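Local coordinates for protein alanyl-tRNA synthetase (Aquifex aeolicus, PDB 3G98) that forms the C-Ala domain of the ligase that charges tRNA with alanine, and probably brings editing and aminoacylation together on one tRNA, at residues L11-F16 with E100-L105. Residues are numbered along the deposited sequence; the frame is centred on the assembly and turned at random.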
loop_
_atom_site.group_PDB
_atom_site.type_symbol
_atom_site.label_atom_id
_atom_site.label_comp_id
_atom_site.label_asym_id
_atom_site.label_seq_id
_atom_site.Cartn_x
_atom_site.Cartn_y
_atom_site.Cartn_z
ATOM N N LEU A 11 1.193 -5.009 9.214
ATOM C CA LEU A 11 1.557 -4.508 7.891
ATOM C C LEU A 11 2.166 -5.599 7.019
ATOM O O LEU A 11 3.118 -6.264 7.420
ATOM C CB LEU A 11 2.525 -3.326 8.003
ATOM C CG LEU A 11 3.028 -2.756 6.671
ATOM C CD1 LEU A 11 1.882 -2.180 5.856
ATOM C CD2 LEU A 11 4.103 -1.691 6.909
ATOM N N HIS A 12 1.585 -5.790 5.836
ATOM C CA HIS A 12 2.131 -6.688 4.821
ATOM C C HIS A 12 2.599 -5.838 3.643
ATOM O O HIS A 12 1.827 -5.049 3.077
ATOM C CB HIS A 12 1.072 -7.692 4.345
ATOM C CG HIS A 12 0.427 -8.458 5.455
ATOM N ND1 HIS A 12 0.970 -9.615 5.974
ATOM C CD2 HIS A 12 -0.710 -8.229 6.155
ATOM C CE1 HIS A 12 0.196 -10.064 6.948
ATOM N NE2 HIS A 12 -0.830 -9.241 7.077
ATOM N N TYR A 13 3.859 -5.982 3.262
ATOM C CA TYR A 13 4.377 -5.127 2.209
ATOM C C TYR A 13 5.432 -5.779 1.353
ATOM O O TYR A 13 6.151 -6.683 1.788
ATOM C CB TYR A 13 4.894 -3.800 2.783
ATOM C CG TYR A 13 6.161 -3.948 3.598
ATOM C CD1 TYR A 13 7.408 -3.822 3.000
ATOM C CD2 TYR A 13 6.108 -4.227 4.963
ATOM C CE1 TYR A 13 8.581 -3.967 3.739
ATOM C CE2 TYR A 13 7.272 -4.372 5.713
ATOM C CZ TYR A 13 8.502 -4.239 5.092
ATOM O OH TYR A 13 9.660 -4.382 5.824
ATOM N N GLY A 14 5.530 -5.299 0.122
ATOM C CA GLY A 14 6.549 -5.801 -0.783
ATOM C C GLY A 14 6.402 -5.207 -2.157
ATOM O O GLY A 14 5.330 -4.725 -2.527
ATOM N N VAL A 15 7.481 -5.227 -2.925
ATOM C CA VAL A 15 7.410 -4.752 -4.299
ATOM C C VAL A 15 7.804 -5.898 -5.215
ATOM O O VAL A 15 8.773 -6.615 -4.945
ATOM C CB VAL A 15 8.329 -3.516 -4.530
ATOM C CG1 VAL A 15 9.718 -3.770 -3.970
ATOM C CG2 VAL A 15 8.388 -3.167 -6.000
ATOM N N PHE A 16 7.013 -6.098 -6.265
ATOM C CA PHE A 16 7.186 -7.213 -7.175
ATOM C C PHE A 16 7.642 -6.673 -8.521
ATOM O O PHE A 16 7.450 -5.504 -8.818
ATOM C CB PHE A 16 5.854 -7.951 -7.360
ATOM C CG PHE A 16 5.290 -8.525 -6.087
ATOM C CD1 PHE A 16 4.439 -7.777 -5.285
ATOM C CD2 PHE A 16 5.614 -9.812 -5.694
ATOM C CE1 PHE A 16 3.915 -8.307 -4.114
ATOM C CE2 PHE A 16 5.099 -10.353 -4.519
ATOM C CZ PHE A 16 4.249 -9.597 -3.726
ATOM N N GLU A 100 11.592 3.898 1.024
ATOM C CA GLU A 100 11.290 5.164 1.681
ATOM C C GLU A 100 9.772 5.334 1.884
ATOM O O GLU A 100 9.318 5.863 2.909
ATOM C CB GLU A 100 11.872 6.325 0.878
ATOM C CG GLU A 100 13.403 6.444 0.940
ATOM C CD GLU A 100 14.170 5.338 0.203
ATOM O OE1 GLU A 100 13.615 4.675 -0.704
ATOM O OE2 GLU A 100 15.355 5.130 0.541
ATOM N N ALA A 101 8.989 4.878 0.913
ATOM C CA ALA A 101 7.527 4.898 1.045
ATOM C C ALA A 101 7.069 3.989 2.189
ATOM O O ALA A 101 6.134 4.330 2.930
ATOM C CB ALA A 101 6.858 4.484 -0.273
ATOM N N VAL A 102 7.725 2.835 2.330
ATOM C CA VAL A 102 7.391 1.892 3.403
ATOM C C VAL A 102 7.704 2.506 4.762
ATOM O O VAL A 102 6.895 2.420 5.697
ATOM C CB VAL A 102 8.136 0.543 3.260
ATOM C CG1 VAL A 102 7.964 -0.301 4.533
ATOM C CG2 VAL A 102 7.628 -0.217 2.040
ATOM N N LYS A 103 8.869 3.138 4.866
ATOM C CA LYS A 103 9.245 3.815 6.107
ATOM C C LYS A 103 8.195 4.855 6.509
ATOM O O LYS A 103 7.761 4.891 7.667
ATOM C CB LYS A 103 10.629 4.452 5.962
ATOM C CG LYS A 103 11.215 5.014 7.247
ATOM C CD LYS A 103 12.644 5.517 7.017
ATOM C CE LYS A 103 12.643 6.849 6.261
ATOM N NZ LYS A 103 13.997 7.274 5.802
ATOM N N LEU A 104 7.777 5.682 5.549
ATOM C CA LEU A 104 6.725 6.676 5.777
ATOM C C LEU A 104 5.414 6.039 6.241
ATOM O O LEU A 104 4.781 6.529 7.169
ATOM C CB LEU A 104 6.473 7.517 4.513
ATOM C CG LEU A 104 5.342 8.562 4.601
ATOM C CD1 LEU A 104 5.573 9.528 5.753
ATOM C CD2 LEU A 104 5.193 9.340 3.307
ATOM N N LEU A 105 4.999 4.960 5.586
ATOM C CA LEU A 105 3.760 4.277 5.967
ATOM C C LEU A 105 3.834 3.763 7.397
ATOM O O LEU A 105 2.864 3.871 8.158
ATOM C CB LEU A 105 3.439 3.121 4.998
ATOM C CG LEU A 105 2.177 2.312 5.306
ATOM C CD1 LEU A 105 0.953 3.207 5.412
ATOM C CD2 LEU A 105 1.971 1.211 4.256
#
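Y13, on strand 9-17, meets V102 of helix 98-110 through one face of its ring. Its CB is directed toward the helix, and with CG set between the backbone N and the carbonyl carbon (chi1 70°) the ring lies across V102 at about a right angle, a face turned to the methyl. Beyond CB, Y13 CG lies 4.2 Å from V102 CG1. Y13 CD1 makes the pair's shortest approach, 3.7 Å to V102 CG2. Y13 CE1 comes within 3.8 Å of V102 CG1, and Y13 CZ, carrying the terminal OH, is 4.0 Å from that same V102 CG1. V102 CG1 stands almost over the centre of the Y13 ring, 3.9 Å from its centroid and 13° off the normal, which qualifies as a CH-pi contact. This is an alpha/beta layer contact within the DHHA1 domain: helix 98-110 packs on a mixed beta-sheet, and F41 of the adjoining parallel strand 38-46 touches V102 and L105 as well. Replacing Y13 by an alanine would probably leave V102 CG1 without its aromatic face and open a gap between strand and helix. One helical turn on from V102, L105 takes up the contact with L11, two residues before Y13 on the strand. Here the meeting is purely apolar, a single methyl pair, L11 CD1 to L105 CD2, at 3.8 Å; V39 on the L11 side and V69 of helix 66-76 on the L105 side extend this buried cluster.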